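Local coordinates for protein putative decarboxylase involved in desferrioxamine biosynthesis (Erwinia amylovora, PDB 5O5C) that probably decarboxylates lysine with the help of pyridoxal 5'-phosphate, as a group II decarboxylase of the desferrioxamine pathway, at residues 472-476 against 477-481; 504-507 against 508-512. All coordinates share one frame; numbering follows the deposited sequence.

Interaction 1. Residues 472-476 against 477-481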
loop_
_atom_site.group_PDB
_atom_site.type_symbol
_atom_site.label_atom_id
_atom_site.label_comp_id
_atom_site.label_asym_id
_atom_site.label_seq_id
_atom_site.Cartn_x
_atom_site.Cartn_y
_atom_site.Cartn_z
ATOM N N THR B 472 -17.610 -18.485 7.882
ATOM C CA THR B 472 -16.802 -19.161 6.892
ATOM C C THR B 472 -17.607 -20.339 6.330
ATOM O O THR B 472 -18.444 -20.923 7.032
ATOM C CB THR B 472 -15.465 -19.744 7.440
ATOM O OG1 THR B 472 -15.703 -21.029 8.007
ATOM C CG2 THR B 472 -14.827 -18.902 8.484
ATOM N N LYS B 473 -17.357 -20.674 5.074
ATOM C CA LYS B 473 -17.892 -21.929 4.514
ATOM C C LYS B 473 -16.801 -23.003 4.622
ATOM O O LYS B 473 -15.662 -22.744 4.304
ATOM C CB LYS B 473 -18.323 -21.746 3.062
ATOM C CG LYS B 473 -19.810 -21.560 2.866
ATOM C CD LYS B 473 -20.102 -20.964 1.487
ATOM C CE LYS B 473 -21.258 -21.676 0.803
ATOM N NZ LYS B 473 -21.521 -21.144 -0.555
ATOM N N VAL B 474 -17.156 -24.183 5.115
ATOM C CA VAL B 474 -16.265 -25.333 5.191
ATOM C C VAL B 474 -17.029 -26.446 4.550
ATOM O O VAL B 474 -18.069 -26.853 5.075
ATOM C CB VAL B 474 -15.958 -25.734 6.628
ATOM C CG1 VAL B 474 -15.209 -27.067 6.698
ATOM C CG2 VAL B 474 -15.188 -24.629 7.317
ATOM N N ASN B 475 -16.523 -26.890 3.402
ATOM C CA ASN B 475 -17.138 -27.927 2.568
ATOM C C ASN B 475 -18.568 -27.557 2.162
ATOM O O ASN B 475 -19.451 -28.391 2.159
ATOM C CB ASN B 475 -17.010 -29.327 3.233
ATOM C CG ASN B 475 -18.111 -29.625 4.257
ATOM O OD1 ASN B 475 -19.195 -30.068 3.895
ATOM N ND2 ASN B 475 -17.828 -29.408 5.529
ATOM N N GLY B 476 -18.776 -26.297 1.796
ATOM C CA GLY B 476 -20.089 -25.812 1.405
ATOM C C GLY B 476 -21.132 -25.688 2.516
ATOM O O GLY B 476 -22.325 -25.655 2.224
ATOM N N ARG B 477 -20.704 -25.609 3.777
ATOM C CA ARG B 477 -21.611 -25.480 4.914
ATOM C C ARG B 477 -21.234 -24.213 5.700
ATOM O O ARG B 477 -20.063 -23.869 5.792
ATOM C CB ARG B 477 -21.549 -26.769 5.760
ATOM C CG ARG B 477 -22.388 -27.886 5.140
ATOM C CD ARG B 477 -21.880 -29.323 5.284
ATOM N NE ARG B 477 -22.283 -30.116 4.097
ATOM C CZ ARG B 477 -22.102 -31.434 3.911
ATOM N NH1 ARG B 477 -21.518 -32.194 4.843
ATOM N NH2 ARG B 477 -22.524 -32.006 2.770
ATOM N N GLN B 478 -22.230 -23.492 6.221
ATOM C CA GLN B 478 -21.954 -22.261 6.918
ATOM C C GLN B 478 -21.492 -22.607 8.316
ATOM O O GLN B 478 -22.203 -23.282 9.053
ATOM C CB GLN B 478 -23.151 -21.308 6.932
ATOM C CG GLN B 478 -23.158 -20.316 5.786
ATOM C CD GLN B 478 -21.920 -19.460 5.823
ATOM O OE1 GLN B 478 -21.056 -19.602 4.978
ATOM N NE2 GLN B 478 -21.777 -18.648 6.868
ATOM N N TYR B 479 -20.262 -22.199 8.642
ATOM C CA TYR B 479 -19.786 -22.220 10.018
ATOM C C TYR B 479 -19.649 -20.795 10.562
ATOM O O TYR B 479 -19.685 -19.814 9.801
ATOM C CB TYR B 479 -18.496 -23.054 10.125
ATOM C CG TYR B 479 -18.759 -24.557 9.990
ATOM C CD1 TYR B 479 -18.856 -25.176 8.748
ATOM C CD2 TYR B 479 -18.929 -25.335 11.102
ATOM C CE1 TYR B 479 -19.100 -26.541 8.631
ATOM C CE2 TYR B 479 -19.167 -26.689 11.005
ATOM C CZ TYR B 479 -19.259 -27.284 9.786
ATOM O OH TYR B 479 -19.515 -28.596 9.766
ATOM N N LEU B 480 -19.546 -20.691 11.885
ATOM C CA LEU B 480 -19.260 -19.424 12.581
ATOM C C LEU B 480 -17.802 -19.453 12.965
ATOM O O LEU B 480 -17.186 -20.515 13.001
ATOM C CB LEU B 480 -20.085 -19.283 13.854
ATOM C CG LEU B 480 -21.606 -19.172 13.704
ATOM C CD1 LEU B 480 -22.231 -19.086 15.094
ATOM C CD2 LEU B 480 -21.971 -17.966 12.857
ATOM N N LYS B 481 -17.234 -18.287 13.221
ATOM C CA LYS B 481 -15.822 -18.239 13.477
ATOM C C LYS B 481 -15.560 -17.265 14.579
ATOM O O LYS B 481 -16.138 -16.173 14.604
ATOM C CB LYS B 481 -15.045 -17.833 12.244
ATOM C CG LYS B 481 -13.581 -17.517 12.543
ATOM C CD LYS B 481 -12.989 -16.426 11.681
ATOM C CE LYS B 481 -12.359 -16.956 10.453
ATOM N NZ LYS B 481 -11.837 -15.841 9.658
#

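Interaction 2. Residues 504-507 against 508-512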
loop_
_atom_site.group_PDB
_atom_site.type_symbol
_atom_site.label_atom_id
_atom_site.label_comp_id
_atom_site.label_asym_id
_atom_site.label_seq_id
_atom_site.Cartn_x
_atom_site.Cartn_y
_atom_site.Cartn_z
ATOM N N TYR B 504 -29.417 -16.268 20.097
ATOM C CA TYR B 504 -29.952 -16.026 18.740
ATOM C C TYR B 504 -30.259 -17.330 17.959
ATOM O O TYR B 504 -31.174 -17.355 17.146
ATOM C CB TYR B 504 -29.050 -15.086 17.945
ATOM C CG TYR B 504 -29.037 -13.698 18.518
ATOM C CD1 TYR B 504 -30.213 -12.969 18.668
ATOM C CD2 TYR B 504 -27.856 -13.107 18.922
ATOM C CE1 TYR B 504 -30.209 -11.696 19.179
ATOM C CE2 TYR B 504 -27.845 -11.827 19.442
ATOM C CZ TYR B 504 -29.012 -11.126 19.570
ATOM O OH TYR B 504 -28.968 -9.860 20.115
ATOM N N GLY B 505 -29.499 -18.385 18.224
ATOM C CA GLY B 505 -29.731 -19.675 17.631
ATOM C C GLY B 505 -31.036 -20.246 18.138
ATOM O O GLY B 505 -31.930 -20.585 17.337
ATOM N N ARG B 506 -31.182 -20.310 19.464
ATOM C CA ARG B 506 -32.456 -20.756 20.011
ATOM C C ARG B 506 -33.623 -19.853 19.547
ATOM O O ARG B 506 -34.699 -20.340 19.324
ATOM C CB ARG B 506 -32.412 -20.866 21.527
ATOM C CG ARG B 506 -31.346 -21.816 22.011
ATOM C CD ARG B 506 -31.048 -21.626 23.476
ATOM N NE ARG B 506 -30.156 -22.683 23.931
ATOM C CZ ARG B 506 -29.564 -22.720 25.119
ATOM N NH1 ARG B 506 -29.818 -21.799 26.038
ATOM N NH2 ARG B 506 -28.767 -23.721 25.422
ATOM N N GLU B 507 -33.412 -18.554 19.446
ATOM C CA GLU B 507 -34.380 -17.648 18.840
ATOM C C GLU B 507 -34.785 -18.016 17.386
ATOM O O GLU B 507 -35.940 -17.887 17.013
ATOM C CB GLU B 507 -33.851 -16.235 18.860
ATOM C CG GLU B 507 -34.618 -15.286 17.949
ATOM C CD GLU B 507 -34.460 -13.827 18.301
ATOM O OE1 GLU B 507 -34.022 -13.501 19.417
ATOM O OE2 GLU B 507 -34.792 -13.008 17.432
ATOM N N GLN B 508 -33.841 -18.468 16.577
ATOM C CA GLN B 508 -34.177 -18.955 15.248
ATOM C C GLN B 508 -35.065 -20.227 15.308
ATOM O O GLN B 508 -35.989 -20.377 14.520
ATOM C CB GLN B 508 -32.901 -19.226 14.443
ATOM C CG GLN B 508 -31.978 -18.030 14.163
ATOM C CD GLN B 508 -32.590 -16.950 13.288
ATOM O OE1 GLN B 508 -33.213 -17.237 12.297
ATOM N NE2 GLN B 508 -32.411 -15.709 13.665
ATOM N N VAL B 509 -34.789 -21.124 16.252
ATOM C CA VAL B 509 -35.527 -22.401 16.397
ATOM C C VAL B 509 -36.898 -22.117 16.964
ATOM O O VAL B 509 -37.857 -22.639 16.471
ATOM C CB VAL B 509 -34.806 -23.407 17.347
ATOM C CG1 VAL B 509 -35.637 -24.686 17.621
ATOM C CG2 VAL B 509 -33.437 -23.766 16.797
ATOM N N ARG B 510 -36.943 -21.270 17.996
ATOM C CA ARG B 510 -38.102 -21.053 18.840
ATOM C C ARG B 510 -38.881 -19.797 18.513
ATOM O O ARG B 510 -39.975 -19.659 19.001
ATOM C CB ARG B 510 -37.701 -20.904 20.305
ATOM C CG ARG B 510 -36.877 -22.015 20.912
ATOM C CD ARG B 510 -36.501 -21.615 22.330
ATOM N NE ARG B 510 -35.464 -22.468 22.861
ATOM C CZ ARG B 510 -34.829 -22.271 24.018
ATOM N NH1 ARG B 510 -35.128 -21.262 24.836
ATOM N NH2 ARG B 510 -33.902 -23.131 24.385
ATOM N N GLY B 511 -38.300 -18.864 17.767
ATOM C CA GLY B 511 -38.999 -17.683 17.272
ATOM C C GLY B 511 -39.264 -16.419 18.097
ATOM O O GLY B 511 -39.616 -15.401 17.521
ATOM N N PRO B 512 -39.035 -16.420 19.421
ATOM C CA PRO B 512 -39.703 -15.451 20.325
ATOM C C PRO B 512 -41.030 -14.832 19.839
ATOM O O PRO B 512 -41.883 -15.527 19.271
ATOM C CB PRO B 512 -38.639 -14.350 20.489
ATOM C CG PRO B 512 -37.367 -14.954 19.987
ATOM C CD PRO B 512 -37.615 -16.430 19.751
#

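Interaction 1. Residues 472-476 against 477-481
Thr-472 and Tyr-479 form an antiparallel hydrogen-bonded pair, with Tyr-479 N giving a 2.7 Å bond to Thr-472 O and Thr-472 N returning one of 3.1 Å to Tyr-479 O. Val-474 N also bonds to Arg-477 O, and Arg-477 N to Val-474 O, the second bond longer and more bent.

On the sheet face that carries Thr-472, Val-474 and Tyr-479, the valine meets the tyrosine ring obliquely, its CB 3.6 Å from Tyr-479 CD1. With CG1 anti to the backbone N (chi1 171°), Val-474 CG2 is beside that N and also comes near Tyr-479 CD1. The methyl CG2 of Thr-472 packs against the CE methylene of Lys-481, 3.7 Å away, the two side chains crossing at about a right angle. On the other face, Lys-473 CG lies 3.1 Å from Gln-478 OE1. At the turn, Asn-475 OD1 stands over one face of the Arg-477 guanidinium, with amide and guanidinium planes 84° apart; the angle is too poor for a hydrogen bond to NE.

This is a beta hairpin with a two-residue type I' turn, Asn-475 and Gly-476, both at positive phi. Its first strand, 470-474, is the edge of the four-stranded sheet. The side chains of Lys-481 and Thr-273, a pyridoxal 5'-phosphate-binding residue, have their nearest atoms about 4 Å apart, with the cofactor itself about 8 Å from Lys-481.

Interaction 2. Residues 504-507 against 508-512
Arg-506 and Arg-510 both set CG beside the backbone N (chi1 -58° and -55°) and run extended from CG to NE, which lays the two side chains side by side, pointing the same way one helical turn apart. Their guanidinium planes are 8° from parallel. Arg-506 CB and CD lie over one face of the Arg-510 guanidinium, CD 3.4 Å from Arg-510 NH2, and Arg-506 NE is 3.8 Å from that same NH2; two like charges this close probably cost some energy.

Backbone bonds hold the turn: Arg-510 N to Arg-506 O at 2.8 Å, and Gly-511 N to Glu-507 O at 2.7 Å. Gly-511 then leaves the helix with positive phi. Beyond it the poorly ordered Pro-512 appears to turn back over Glu-507, its CG modelled 3.4 Å from Glu-507 CG, a contact to be taken with caution. Gln-508 CG nears Tyr-504 O at 3.2 Å.

This last turn of helix 491-510 rests against helix 448-464, where Gln-508 and Val-509 touch Ile-453 and Tyr-504 touches Ser-464, while Arg-506 reaches His-421 in a loop that follows helix 397-420.

In the fold
Interaction 1 lies earlier in the chain than interaction 2: helix 491-510 is the next element after strand 477-483, beyond a short connection, and its end carries 504-512. Their centres are 20 Å apart and their nearest atoms about 8 Å, so the two do not meet directly. Helix 448-464 is the neighbour they share, meeting Arg-477 and Leu-480 of the hairpin and Tyr-504, Gln-508 and Val-509 of the last helix. Both thus belong to the C-terminal part of the chain, built round the four-stranded antiparallel sheet, as in other decarboxylases of this fold type. Interaction 1 approaches the cofactor pocket through Lys-481, whereas interaction 2 lies at the surface, away from that pocket.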